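Local coordinates for putative transporter (Clostridium difficile 630, PDB 3LV9), which probably acts in transport at the cell membrane, the part here being its tandem CBS domains, a module that in other proteins often has a regulatory role, at residues A[35-40]-A[58-63]; A[70-75]-A[95-100]; A[46-51]-A[77-82]; A[101-106]-A[124-129]. One frame throughout, in Å; residues are numbered along the deposited sequence. Where two conformers were deposited one is given.

Interaction 1 (A[35-40]-A[58-63]); sequences MVCIYE and RYPVCR. With PO4 (phosphate ion), chain B.
Two groups of segment 58-63 grip the carbonyl oxygen of Ile-38: Cys-62 N donates a hydrogen bond to Ile-38 O over 2.9 Å from a position tilted 31° out of the carbonyl plane, and Val-61 CA brings a C-H to within 3.1 Å of Ile-38 O. On one side Ile-38 N donates to Pro-60 O, and on the other Glu-40 N donates to Cys-62 O. Pro-60, lacking an N-H, needs only its carbonyl here. The ladder joins strands 38-39 and 58-62 in parallel, as the two strands of a beta-alpha-beta unit of the CBS domain, with helix 44-53 between them in the chain. Branched Ile-38 and Val-61 share one face, where Ile-38 also meets Ile-47 of that helix. Val-36 CG1 sits at the edge of the Tyr-59 ring, 3.7 Å from Tyr-59 CE1. On the face of Tyr-39 and Cys-62, a disulfide ties Cys-37 to Cys-62; its modelled sulfur separation is too short to be exact. Cys-62 SG hangs above the Tyr-39 ring, and Tyr-39 OH meets a phosphate ion, probably from the crystallisation liquor and also bonded by Lys-66, modelled too close to trust. Glu-40 CG lies between backbone N and carbonyl carbon (chi1 63°), its chain then extending to a side-on salt bridge: Arg-63 NH2 meets Glu-40 OE1 at 3.1 Å, and Arg-63 NE lies above the carboxylate plane, an unusually short 2.5 Å from Glu-40 OE2.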
loop_
_atom_site.group_PDB
_atom_site.type_symbol
_atom_site.label_atom_id
_atom_site.label_comp_id
_atom_site.label_asym_id
_atom_site.label_seq_id
_atom_site.Cartn_x
_atom_site.Cartn_y
_atom_site.Cartn_z
HETATM N N MSE A 35 -11.857 11.209 -4.446
HETATM C CA MSE A 35 -10.610 10.785 -5.047
HETATM C C MSE A 35 -9.566 11.896 -4.914
HETATM O O MSE A 35 -9.856 13.070 -5.155
HETATM C CB MSE A 35 -10.885 10.423 -6.507
HETATM C CG MSE A 35 -9.774 10.652 -7.458
HETATM SE SE MSE A 35 -10.311 10.112 -9.257
HETATM C CE MSE A 35 -8.947 11.033 -10.278
ATOM N N VAL A 36 -8.366 11.543 -4.524
ATOM C CA VAL A 36 -7.302 12.515 -4.529
ATOM C C VAL A 36 -6.372 12.411 -5.722
ATOM O O VAL A 36 -5.718 11.416 -5.913
ATOM C CB VAL A 36 -6.494 12.427 -3.255
ATOM C CG1 VAL A 36 -5.233 13.211 -3.411
ATOM C CG2 VAL A 36 -7.322 12.983 -2.074
ATOM N N CYS A 37 -6.314 13.482 -6.500
ATOM C CA CYS A 37 -5.452 13.619 -7.657
ATOM C C CYS A 37 -4.327 14.560 -7.314
ATOM O O CYS A 37 -4.551 15.606 -6.721
ATOM C CB CYS A 37 -6.226 14.238 -8.848
ATOM S SG CYS A 37 -5.677 13.504 -10.417
ATOM N N ILE A 38 -3.119 14.216 -7.729
ATOM C CA ILE A 38 -2.054 15.148 -7.743
ATOM C C ILE A 38 -2.136 15.887 -9.064
ATOM O O ILE A 38 -2.031 15.257 -10.111
ATOM C CB ILE A 38 -0.724 14.421 -7.693
ATOM C CG1 ILE A 38 -0.552 13.709 -6.344
ATOM C CG2 ILE A 38 0.414 15.425 -7.867
ATOM C CD1 ILE A 38 0.798 13.108 -6.151
ATOM N N TYR A 39 -2.297 17.204 -9.056
ATOM C CA TYR A 39 -2.327 17.945 -10.331
ATOM C C TYR A 39 -0.887 18.237 -10.775
ATOM O O TYR A 39 -0.003 18.416 -9.936
ATOM C CB TYR A 39 -3.139 19.239 -10.202
ATOM C CG TYR A 39 -4.605 19.008 -9.862
ATOM C CD1 TYR A 39 -5.572 18.997 -10.848
ATOM C CD2 TYR A 39 -5.022 18.834 -8.562
ATOM C CE1 TYR A 39 -6.896 18.792 -10.557
ATOM C CE2 TYR A 39 -6.374 18.614 -8.263
ATOM C CZ TYR A 39 -7.287 18.582 -9.273
ATOM O OH TYR A 39 -8.609 18.358 -9.006
ATOM N N GLU A 40 -0.630 18.300 -12.071
ATOM C CA GLU A 40 0.755 18.577 -12.484
ATOM C C GLU A 40 1.245 19.946 -11.993
ATOM O O GLU A 40 2.431 20.147 -11.856
ATOM C CB GLU A 40 1.024 18.353 -14.011
ATOM C CG GLU A 40 0.281 19.228 -14.960
ATOM C CD GLU A 40 0.626 18.967 -16.457
ATOM O OE1 GLU A 40 1.574 18.218 -16.810
ATOM O OE2 GLU A 40 -0.086 19.524 -17.295
ATOM N N ARG A 58 -0.743 4.871 -4.142
ATOM C CA ARG A 58 -0.756 5.170 -5.580
ATOM C C ARG A 58 -1.712 6.340 -5.879
ATOM O O ARG A 58 -2.889 6.304 -5.514
ATOM C CB ARG A 58 -1.123 3.914 -6.388
ATOM C CG ARG A 58 -0.002 2.841 -6.460
ATOM C CD ARG A 58 -0.411 1.531 -7.216
ATOM N NE ARG A 58 0.714 0.592 -7.351
ATOM C CZ ARG A 58 0.915 -0.471 -6.572
ATOM N NH1 ARG A 58 0.056 -0.778 -5.608
ATOM N NH2 ARG A 58 1.982 -1.237 -6.757
ATOM N N TYR A 59 -1.199 7.384 -6.526
ATOM C CA TYR A 59 -2.015 8.548 -6.795
ATOM C C TYR A 59 -2.077 8.821 -8.271
ATOM O O TYR A 59 -1.058 8.917 -8.943
ATOM C CB TYR A 59 -1.491 9.779 -6.103
ATOM C CG TYR A 59 -1.611 9.793 -4.593
ATOM C CD1 TYR A 59 -2.645 10.516 -3.957
ATOM C CD2 TYR A 59 -0.685 9.143 -3.796
ATOM C CE1 TYR A 59 -2.756 10.559 -2.556
ATOM C CE2 TYR A 59 -0.788 9.170 -2.370
ATOM C CZ TYR A 59 -1.820 9.892 -1.776
ATOM O OH TYR A 59 -1.947 9.935 -0.391
ATOM N N PRO A 60 -3.282 8.992 -8.777
ATOM C CA PRO A 60 -3.448 9.548 -10.077
ATOM C C PRO A 60 -2.931 10.974 -10.169
ATOM O O PRO A 60 -2.979 11.686 -9.203
ATOM C CB PRO A 60 -4.950 9.504 -10.291
ATOM C CG PRO A 60 -5.522 9.592 -8.931
ATOM C CD PRO A 60 -4.535 8.967 -8.005
ATOM N N VAL A 61 -2.422 11.330 -11.352
ATOM C CA VAL A 61 -1.946 12.624 -11.678
ATOM C C VAL A 61 -2.913 13.181 -12.749
ATOM O O VAL A 61 -3.251 12.481 -13.735
ATOM C CB VAL A 61 -0.519 12.528 -12.244
ATOM C CG1 VAL A 61 -0.065 13.838 -12.795
ATOM C CG2 VAL A 61 0.438 12.031 -11.184
ATOM N N CYS A 62 -3.368 14.407 -12.521
ATOM C CA CYS A 62 -4.286 15.139 -13.390
ATOM C C CYS A 62 -3.705 16.415 -13.931
ATOM O O CYS A 62 -2.961 17.070 -13.267
ATOM C CB CYS A 62 -5.533 15.569 -12.633
ATOM S SG CYS A 62 -6.288 14.401 -11.661
ATOM N N ARG A 63 -4.121 16.783 -15.124
ATOM C CA ARG A 63 -3.844 18.080 -15.712
ATOM C C ARG A 63 -5.131 18.858 -15.622
ATOM O O ARG A 63 -6.143 18.483 -16.213
ATOM C CB ARG A 63 -3.393 17.883 -17.168
ATOM C CG ARG A 63 -3.277 19.104 -18.093
ATOM C CD ARG A 63 -2.641 18.680 -19.459
ATOM N NE ARG A 63 -1.189 18.442 -19.295
ATOM C CZ ARG A 63 -0.408 17.662 -20.069
ATOM N NH1 ARG A 63 -0.896 17.002 -21.120
ATOM N NH2 ARG A 63 0.897 17.527 -19.784
HETATM P P PO4 B . -9.946 18.938 -6.012
HETATM O O1 PO4 B . -11.019 19.825 -5.419
HETATM O O2 PO4 B . -10.318 18.681 -7.446
HETATM O O3 PO4 B . -8.587 19.589 -6.030
HETATM O O4 PO4 B . -9.912 17.679 -5.176
#

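Interaction 2 (A[70-75]-A[95-100]); sequences LGFVHI and RDIIYI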
loop_
_atom_site.group_PDB
_atom_site.type_symbol
_atom_site.label_atom_id
_atom_site.label_comp_id
_atom_site.label_asym_id
_atom_site.label_seq_id
_atom_site.Cartn_x
_atom_site.Cartn_y
_atom_site.Cartn_z
ATOM N N LEU A 70 -3.449 11.898 -16.502
ATOM C CA LEU A 70 -2.221 11.620 -17.240
ATOM C C LEU A 70 -1.611 10.225 -16.937
ATOM O O LEU A 70 -0.855 9.657 -17.739
ATOM C CB LEU A 70 -1.204 12.703 -16.901
ATOM C CG LEU A 70 -1.626 14.163 -17.086
ATOM C CD1 LEU A 70 -0.368 15.044 -16.807
ATOM C CD2 LEU A 70 -2.189 14.437 -18.483
ATOM N N GLY A 71 -1.923 9.685 -15.766
ATOM C CA GLY A 71 -1.373 8.391 -15.360
ATOM C C GLY A 71 -1.426 8.360 -13.868
ATOM O O GLY A 71 -2.250 9.035 -13.289
ATOM N N PHE A 72 -0.559 7.590 -13.232
ATOM C CA PHE A 72 -0.465 7.656 -11.796
ATOM C C PHE A 72 0.970 7.593 -11.311
ATOM O O PHE A 72 1.902 7.317 -12.070
ATOM C CB PHE A 72 -1.277 6.552 -11.156
ATOM C CG PHE A 72 -0.591 5.210 -11.127
ATOM C CD1 PHE A 72 0.086 4.803 -10.000
ATOM C CD2 PHE A 72 -0.703 4.332 -12.205
ATOM C CE1 PHE A 72 0.675 3.527 -9.926
ATOM C CE2 PHE A 72 -0.112 3.039 -12.164
ATOM C CZ PHE A 72 0.584 2.638 -11.020
ATOM N N VAL A 73 1.137 7.860 -10.029
ATOM C CA VAL A 73 2.427 7.788 -9.469
ATOM C C VAL A 73 2.336 7.026 -8.188
ATOM O O VAL A 73 1.284 6.971 -7.564
ATOM C CB VAL A 73 3.036 9.184 -9.250
ATOM C CG1 VAL A 73 3.363 9.796 -10.590
ATOM C CG2 VAL A 73 2.100 10.084 -8.435
ATOM N N HIS A 74 3.459 6.414 -7.824
ATOM C CA HIS A 74 3.583 5.684 -6.582
ATOM C C HIS A 74 4.361 6.529 -5.593
ATOM O O HIS A 74 5.368 7.169 -5.933
ATOM C CB HIS A 74 4.327 4.386 -6.840
ATOM C CG HIS A 74 4.284 3.432 -5.702
ATOM N ND1 HIS A 74 4.777 3.742 -4.450
ATOM C CD2 HIS A 74 3.800 2.171 -5.622
ATOM C CE1 HIS A 74 4.582 2.717 -3.641
ATOM N NE2 HIS A 74 3.981 1.755 -4.325
ATOM N N ILE A 75 3.923 6.481 -4.351
ATOM C CA ILE A 75 4.464 7.299 -3.286
ATOM C C ILE A 75 6.022 7.155 -3.099
ATOM O O ILE A 75 6.705 8.099 -2.742
ATOM C CB ILE A 75 3.634 6.966 -1.998
ATOM C CG1 ILE A 75 3.611 8.082 -0.995
ATOM C CG2 ILE A 75 4.101 5.664 -1.309
ATOM C CD1 ILE A 75 3.189 7.560 0.383
ATOM N N ARG A 95 3.302 6.554 -14.280
ATOM C CA ARG A 95 2.993 5.148 -14.643
ATOM C C ARG A 95 1.582 5.066 -15.251
ATOM O O ARG A 95 0.696 5.793 -14.835
ATOM C CB ARG A 95 3.052 4.273 -13.393
ATOM C CG ARG A 95 4.454 4.011 -12.861
ATOM C CD ARG A 95 4.443 3.578 -11.393
ATOM N NE ARG A 95 5.374 2.475 -11.107
ATOM C CZ ARG A 95 6.709 2.549 -11.088
ATOM N NH1 ARG A 95 7.354 3.681 -11.353
ATOM N NH2 ARG A 95 7.417 1.460 -10.805
ATOM N N ASP A 96 1.380 4.179 -16.226
ATOM C CA ASP A 96 0.114 4.136 -16.990
ATOM C C ASP A 96 -1.067 3.634 -16.167
ATOM O O ASP A 96 -0.885 2.848 -15.226
ATOM C CB ASP A 96 0.290 3.310 -18.262
ATOM C CG ASP A 96 1.172 4.049 -19.325
ATOM O OD1 ASP A 96 0.634 5.001 -19.962
ATOM O OD2 ASP A 96 2.390 3.695 -19.510
ATOM N N ILE A 97 -2.267 4.139 -16.482
ATOM C CA ILE A 97 -3.513 3.569 -15.931
ATOM C C ILE A 97 -4.354 2.959 -17.068
ATOM O O ILE A 97 -4.095 3.154 -18.272
ATOM C CB ILE A 97 -4.422 4.589 -15.124
ATOM C CG1 ILE A 97 -4.457 5.955 -15.801
ATOM C CG2 ILE A 97 -4.004 4.757 -13.654
ATOM C CD1 ILE A 97 -5.157 5.940 -17.125
ATOM N N ILE A 98 -5.360 2.201 -16.652
ATOM C CA ILE A 98 -6.423 1.741 -17.540
ATOM C C ILE A 98 -7.734 2.439 -17.162
ATOM O O ILE A 98 -7.902 2.913 -16.031
ATOM C CB ILE A 98 -6.584 0.195 -17.479
ATOM C CG1 ILE A 98 -6.944 -0.289 -16.072
ATOM C CG2 ILE A 98 -5.274 -0.506 -17.890
ATOM C CD1 ILE A 98 -7.521 -1.674 -16.107
ATOM N N TYR A 99 -8.659 2.492 -18.111
ATOM C CA TYR A 99 -9.985 3.080 -17.869
ATOM C C TYR A 99 -10.991 1.983 -18.031
ATOM O O TYR A 99 -10.914 1.203 -18.986
ATOM C CB TYR A 99 -10.313 4.217 -18.845
ATOM C CG TYR A 99 -9.344 5.391 -18.810
ATOM C CD1 TYR A 99 -9.623 6.531 -18.074
ATOM C CD2 TYR A 99 -8.146 5.353 -19.508
ATOM C CE1 TYR A 99 -8.745 7.591 -18.044
ATOM C CE2 TYR A 99 -7.260 6.419 -19.461
ATOM C CZ TYR A 99 -7.568 7.530 -18.721
ATOM O OH TYR A 99 -6.690 8.606 -18.688
ATOM N N ILE A 100 -11.906 1.891 -17.075
ATOM C CA ILE A 100 -13.013 0.957 -17.163
ATOM C C ILE A 100 -14.327 1.693 -16.926
ATOM O O ILE A 100 -14.374 2.710 -16.246
ATOM C CB ILE A 100 -12.876 -0.190 -16.143
ATOM C CG1 ILE A 100 -12.707 0.346 -14.725
ATOM C CG2 ILE A 100 -11.664 -0.981 -16.417
ATOM C CD1 ILE A 100 -13.159 -0.635 -13.706
#
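Gly-71 brings its CA to 3.4 Å from Arg-95 O, where strand 69-74, at the edge of one CBS sheet, forms a single antiparallel bridge with the chain leading to strand 98-101 of the other sheet. Glycine, having no side chain, lets the backbone come this close and adopt its unusual angles (phi 156°, psi -154°). Phe-72 and Arg-95 form the hydrogen-bonded pair: Phe-72 N donates to Arg-95 O and Arg-95 N to Phe-72 O, each over 2.7 Å. Phe-72 CG lies between the backbone N and the carbonyl carbon (chi1 81°), which turns the ring toward segment 95-100. Arg-95 CB lies over one ring face in a CH-pi contact, 3.9 Å from the centroid, while the Arg-95 guanidinium goes on to a salt bridge with Asp-77. Ile-97 CG2 packs 3.6 Å from Phe-72 CD2, and Asp-96 O meets the ring edge in plane, 3.2 Å from Phe-72 CE2.

Interaction 3 (A[46-51]-A[77-82]); sequences KILAIL and DLYNQK
Leu-51 reaches from helix 44-53 toward helix 75-85, and each atom of its side chain has a neighbour. CB lies against the phenol of Tyr-79, with Leu-51 CB 3.6 Å from Tyr-79 OH. CG comes next, with Leu-51 CG 4.2 Å from Leu-78 CD1. At the tip the branches part: CD1 runs on to the end of Leu-78, modelled too close for its distance to be trusted, and CD2 turns to the ring of Tyr-59 in the sheet. The two helices belong to the same CBS domain. The axes of segments 46-51 and 77-82 approach to 11.8 Å, at 137°, nearer antiparallel than parallel, a wide gap that calls for long side chains such as leucine and tyrosine. Ile-47 CG2 fits beside Leu-51, 4.0 Å from Leu-78 CD1, and the two side chains cross at about a right angle; Leu-78 also touches Ile-38 of strand 38-39. With CG anti to the carbonyl carbon (chi1 -79°), Tyr-79 carries its ring across to helix 44-53, where Leu-48 CD2 meets the ring edge, 3.8 Å from Tyr-79 CE1. Both residues pack on Val-144 of the second subunit. Tyrosine suits this border because its ring lies among the leucines while its OH hydrogen-bonds to Glu-141 of the second subunit. Lys-82 CE comes just near Leu-48 CD1, and NZ goes on to Asn-86 and, in a salt bridge, Glu-44.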
loop_
_atom_site.group_PDB
_atom_site.type_symbol
_atom_site.label_atom_id
_atom_site.label_comp_id
_atom_site.label_asym_id
_atom_site.label_seq_id
_atom_site.Cartn_x
_atom_site.Cartn_y
_atom_site.Cartn_z
ATOM N N LYS A 46 2.411 21.060 -1.241
ATOM C CA LYS A 46 1.045 20.545 -1.235
ATOM C C LYS A 46 1.031 19.047 -1.376
ATOM O O LYS A 46 0.285 18.378 -0.679
ATOM C CB LYS A 46 0.247 21.170 -2.367
ATOM C CG LYS A 46 -1.127 20.523 -2.609
ATOM C CD LYS A 46 -1.957 21.441 -3.492
ATOM C CE LYS A 46 -3.275 20.793 -3.959
ATOM N NZ LYS A 46 -3.986 21.579 -5.107
ATOM N N ILE A 47 1.885 18.524 -2.249
ATOM C CA ILE A 47 1.969 17.089 -2.509
ATOM C C ILE A 47 2.378 16.330 -1.244
ATOM O O ILE A 47 1.726 15.383 -0.837
ATOM C CB ILE A 47 2.960 16.795 -3.655
ATOM C CG1 ILE A 47 2.388 17.319 -4.976
ATOM C CG2 ILE A 47 3.309 15.328 -3.729
ATOM C CD1 ILE A 47 3.367 17.174 -6.194
ATOM N N LEU A 48 3.439 16.761 -0.591
ATOM C CA LEU A 48 3.853 16.085 0.631
ATOM C C LEU A 48 2.773 16.200 1.678
ATOM O O LEU A 48 2.529 15.254 2.419
ATOM C CB LEU A 48 5.121 16.691 1.161
ATOM C CG LEU A 48 6.261 16.555 0.159
ATOM C CD1 LEU A 48 7.528 17.252 0.676
ATOM C CD2 LEU A 48 6.518 15.103 -0.177
ATOM N N ALA A 49 2.106 17.343 1.744
ATOM C CA ALA A 49 1.053 17.499 2.761
ATOM C C ALA A 49 -0.082 16.483 2.551
ATOM O O ALA A 49 -0.590 15.901 3.530
ATOM C CB ALA A 49 0.508 18.908 2.789
ATOM N N ILE A 50 -0.465 16.242 1.291
ATOM C CA ILE A 50 -1.531 15.277 1.027
ATOM C C ILE A 50 -1.023 13.845 1.161
ATOM O O ILE A 50 -1.699 13.063 1.796
ATOM C CB ILE A 50 -2.389 15.541 -0.290
ATOM C CG1 ILE A 50 -1.815 14.880 -1.533
ATOM C CG2 ILE A 50 -2.617 17.060 -0.578
ATOM C CD1 ILE A 50 -2.215 15.715 -2.883
ATOM N N LEU A 51 0.162 13.487 0.655
ATOM C CA LEU A 51 0.703 12.122 0.926
ATOM C C LEU A 51 0.759 11.790 2.412
ATOM O O LEU A 51 0.468 10.664 2.812
ATOM C CB LEU A 51 2.102 11.877 0.336
ATOM C CG LEU A 51 2.309 12.181 -1.148
ATOM C CD1 LEU A 51 3.361 11.344 -1.833
ATOM C CD2 LEU A 51 1.008 12.098 -1.891
ATOM N N ASP A 77 8.440 6.389 -5.292
ATOM C CA ASP A 77 9.023 7.156 -6.366
ATOM C C ASP A 77 9.000 8.667 -6.085
ATOM O O ASP A 77 10.005 9.331 -6.280
ATOM C CB ASP A 77 8.278 6.878 -7.664
ATOM C CG ASP A 77 8.153 5.420 -7.973
ATOM O OD1 ASP A 77 8.785 4.590 -7.299
ATOM O OD2 ASP A 77 7.399 5.115 -8.911
ATOM N N LEU A 78 7.871 9.208 -5.641
ATOM C CA LEU A 78 7.788 10.628 -5.328
ATOM C C LEU A 78 8.837 10.981 -4.266
ATOM O O LEU A 78 9.585 11.977 -4.378
ATOM C CB LEU A 78 6.399 11.023 -4.797
ATOM C CG LEU A 78 5.271 11.506 -5.726
ATOM C CD1 LEU A 78 3.938 11.592 -4.969
ATOM C CD2 LEU A 78 5.518 12.827 -6.355
ATOM N N TYR A 79 8.871 10.176 -3.209
ATOM C CA TYR A 79 9.702 10.480 -2.039
ATOM C C TYR A 79 11.169 10.318 -2.444
ATOM O O TYR A 79 11.997 11.170 -2.113
ATOM C CB TYR A 79 9.360 9.565 -0.859
ATOM C CG TYR A 79 8.117 9.891 -0.021
ATOM C CD1 TYR A 79 7.718 11.193 0.198
ATOM C CD2 TYR A 79 7.389 8.884 0.619
ATOM C CE1 TYR A 79 6.640 11.493 0.993
ATOM C CE2 TYR A 79 6.304 9.190 1.421
ATOM C CZ TYR A 79 5.944 10.504 1.589
ATOM O OH TYR A 79 4.881 10.885 2.352
ATOM N N ASN A 80 11.501 9.275 -3.192
ATOM C CA ASN A 80 12.887 9.136 -3.664
ATOM C C ASN A 80 13.337 10.315 -4.550
ATOM O O ASN A 80 14.501 10.722 -4.470
ATOM C CB ASN A 80 13.099 7.818 -4.422
ATOM C CG ASN A 80 13.105 6.586 -3.492
ATOM O OD1 ASN A 80 13.410 6.701 -2.306
ATOM N ND2 ASN A 80 12.756 5.414 -4.040
ATOM N N GLN A 81 12.446 10.889 -5.364
ATOM C CA GLN A 81 12.840 12.069 -6.143
ATOM C C GLN A 81 13.191 13.197 -5.211
ATOM O O GLN A 81 14.191 13.859 -5.380
ATOM C CB GLN A 81 11.726 12.534 -7.081
ATOM C CG GLN A 81 11.676 11.798 -8.380
ATOM C CD GLN A 81 10.716 12.433 -9.390
ATOM O OE1 GLN A 81 9.788 13.196 -9.027
ATOM N NE2 GLN A 81 10.942 12.127 -10.676
ATOM N N LYS A 82 12.361 13.409 -4.211
ATOM C CA LYS A 82 12.481 14.608 -3.408
ATOM C C LYS A 82 13.699 14.509 -2.521
ATOM O O LYS A 82 14.407 15.491 -2.301
ATOM C CB LYS A 82 11.240 14.811 -2.538
ATOM C CG LYS A 82 11.276 16.072 -1.678
ATOM C CD LYS A 82 11.065 17.332 -2.502
ATOM C CE LYS A 82 11.103 18.581 -1.648
ATOM N NZ LYS A 82 11.214 19.804 -2.528
#

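Interaction 4 (A[101-106]-A[124-129]); sequences SENLTI and VDEYGG
The Asn-103 amide and the Glu-126 carboxylate stand almost perpendicular, their planes 87° apart, and Asn-103 ND2 donates to Glu-126 OE2 across 3.3 Å from well above the carboxylate plane. In the Asp-125 carboxylate, OD1 is approached on opposite faces: Tyr-127 N reaches Asp-125 OD1 at 2.8 Å from one and Gly-129 N at 2.7 Å from the other. The first of these bonds makes an Asx turn. Asp-125 CG sits between the backbone N and the carbonyl carbon (chi1 65°), which lets OD1 accept from both N-H groups, and Gly-128 in the same turn adopts a positive phi readily. Meanwhile Glu-102 crosses toward the same residue, and Glu-102 OE1 lies 4.0 Å from Asp-125 CB while hydrogen-bonding to Ser-131. Two backbones meet where Glu-102 N donates to Val-124 O at 3.1 Å. Ser-101 suits the bend after its strand, since Ser-101 OG accepts from Asn-103 N over 3.1 Å in an ST turn. The pairing of Ser-101 with Val-124 ends the parallel ladder of strands 98-101 and 120-124, so the contact joins the turns that leave the two strands of a beta-alpha-beta unit, with helix 106-116 between them, in the CBS fold.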
loop_
_atom_site.group_PDB
_atom_site.type_symbol
_atom_site.label_atom_id
_atom_site.label_comp_id
_atom_site.label_asym_id
_atom_site.label_seq_id
_atom_site.Cartn_x
_atom_site.Cartn_y
_atom_site.Cartn_z
ATOM N N SER A 101 -15.391 1.156 -17.491
ATOM C CA SER A 101 -16.738 1.716 -17.328
ATOM C C SER A 101 -17.304 1.387 -15.969
ATOM O O SER A 101 -17.047 0.302 -15.429
ATOM C CB SER A 101 -17.718 1.171 -18.357
ATOM O OG SER A 101 -19.020 1.579 -17.992
ATOM N N GLU A 102 -18.112 2.311 -15.463
ATOM C CA GLU A 102 -18.738 2.166 -14.143
ATOM C C GLU A 102 -19.809 1.032 -14.103
ATOM O O GLU A 102 -20.244 0.632 -13.040
ATOM C CB GLU A 102 -19.333 3.527 -13.664
ATOM C CG GLU A 102 -20.624 4.001 -14.381
ATOM C CD GLU A 102 -21.113 5.398 -13.940
ATOM O OE1 GLU A 102 -20.390 6.122 -13.184
ATOM O OE2 GLU A 102 -22.232 5.772 -14.378
ATOM N N ASN A 103 -20.225 0.560 -15.276
ATOM C CA ASN A 103 -21.191 -0.543 -15.430
ATOM C C ASN A 103 -20.480 -1.884 -15.616
ATOM O O ASN A 103 -21.130 -2.915 -15.756
ATOM C CB ASN A 103 -22.074 -0.267 -16.657
ATOM C CG ASN A 103 -22.806 1.064 -16.550
ATOM O OD1 ASN A 103 -23.223 1.450 -15.448
ATOM N ND2 ASN A 103 -22.948 1.788 -17.687
ATOM N N LEU A 104 -19.151 -1.889 -15.661
ATOM C CA LEU A 104 -18.463 -3.173 -15.628
ATOM C C LEU A 104 -18.742 -3.818 -14.299
ATOM O O LEU A 104 -18.731 -3.142 -13.273
ATOM C CB LEU A 104 -16.968 -3.000 -15.765
ATOM C CG LEU A 104 -16.290 -4.282 -16.190
ATOM C CD1 LEU A 104 -16.963 -4.791 -17.472
ATOM C CD2 LEU A 104 -14.737 -4.063 -16.368
ATOM N N THR A 105 -19.007 -5.120 -14.305
ATOM C CA THR A 105 -19.238 -5.852 -13.050
ATOM C C THR A 105 -17.907 -6.117 -12.360
ATOM O O THR A 105 -16.862 -6.217 -13.007
ATOM C CB THR A 105 -19.938 -7.196 -13.305
ATOM O OG1 THR A 105 -19.258 -7.879 -14.351
ATOM C CG2 THR A 105 -21.410 -7.002 -13.732
ATOM N N ILE A 106 -17.937 -6.268 -11.044
ATOM C CA ILE A 106 -16.698 -6.410 -10.274
ATOM C C ILE A 106 -15.784 -7.557 -10.735
ATOM O O ILE A 106 -14.591 -7.418 -10.691
ATOM C CB ILE A 106 -17.009 -6.526 -8.776
ATOM C CG1 ILE A 106 -17.734 -5.252 -8.310
ATOM C CG2 ILE A 106 -15.749 -6.687 -7.980
ATOM C CD1 ILE A 106 -18.176 -5.281 -6.838
ATOM N N VAL A 124 -14.908 5.290 -15.474
ATOM C CA VAL A 124 -15.389 6.302 -16.409
ATOM C C VAL A 124 -16.904 6.246 -16.527
ATOM O O VAL A 124 -17.488 5.151 -16.531
ATOM C CB VAL A 124 -14.752 6.071 -17.816
ATOM C CG1 VAL A 124 -15.736 6.326 -18.933
ATOM C CG2 VAL A 124 -13.534 6.973 -17.999
ATOM N N ASP A 125 -17.535 7.412 -16.636
ATOM C CA ASP A 125 -18.991 7.488 -16.706
ATOM C C ASP A 125 -19.463 7.324 -18.147
ATOM O O ASP A 125 -18.664 7.074 -19.024
ATOM C CB ASP A 125 -19.545 8.786 -16.071
ATOM C CG ASP A 125 -19.138 10.056 -16.812
ATOM O OD1 ASP A 125 -18.761 10.023 -17.994
ATOM O OD2 ASP A 125 -19.168 11.122 -16.183
ATOM N N GLU A 126 -20.767 7.480 -18.359
ATOM C CA GLU A 126 -21.399 7.294 -19.652
ATOM C C GLU A 126 -21.183 8.505 -20.576
ATOM O O GLU A 126 -21.659 8.493 -21.719
ATOM C CB GLU A 126 -22.918 7.033 -19.478
ATOM C CG GLU A 126 -23.289 5.724 -18.682
ATOM C CD GLU A 126 -24.617 5.024 -19.118
ATOM O OE1 GLU A 126 -25.159 5.284 -20.223
ATOM O OE2 GLU A 126 -25.110 4.169 -18.349
ATOM N N TYR A 127 -20.505 9.546 -20.080
ATOM C CA TYR A 127 -20.215 10.749 -20.865
ATOM C C TYR A 127 -18.731 10.911 -21.134
ATOM O O TYR A 127 -18.299 11.931 -21.693
ATOM C CB TYR A 127 -20.723 11.990 -20.119
ATOM C CG TYR A 127 -22.207 11.962 -19.767
ATOM C CD1 TYR A 127 -23.134 12.623 -20.560
ATOM C CD2 TYR A 127 -22.675 11.272 -18.639
ATOM C CE1 TYR A 127 -24.517 12.611 -20.253
ATOM C CE2 TYR A 127 -24.036 11.239 -18.320
ATOM C CZ TYR A 127 -24.967 11.922 -19.137
ATOM O OH TYR A 127 -26.327 11.922 -18.837
ATOM N N GLY A 128 -17.935 9.919 -20.744
ATOM C CA GLY A 128 -16.488 9.994 -20.940
ATOM C C GLY A 128 -15.806 10.888 -19.905
ATOM O O GLY A 128 -14.809 11.550 -20.183
ATOM N N GLY A 129 -16.358 10.932 -18.706
ATOM C CA GLY A 129 -15.765 11.709 -17.626
ATOM C C GLY A 129 -15.293 10.753 -16.568
ATOM O O GLY A 129 -15.670 9.597 -16.559
#

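In the fold
Interactions 1 and 3 lie within one CBS domain, their centres 12 Å apart: the parallel strand pair of interaction 1 is packed against the helices of interaction 3, and their segments alternate along the chain. Interactions 1 and 2, their centres 9 Å apart, share a sheet through neighbouring strands 58-62 and 69-74. Interaction 4 follows in the second sheet, where Ile-100 O and Val-124 N probably bond beside it, and lies about 30 Å from interaction 3 between centres, on opposite sides of the chain's centre. Interaction 2 bridges the edge of one sheet and the chain leading into the other, consistent with a join between the two CBS domains, while interactions 2 and 3 also meet the second subunit.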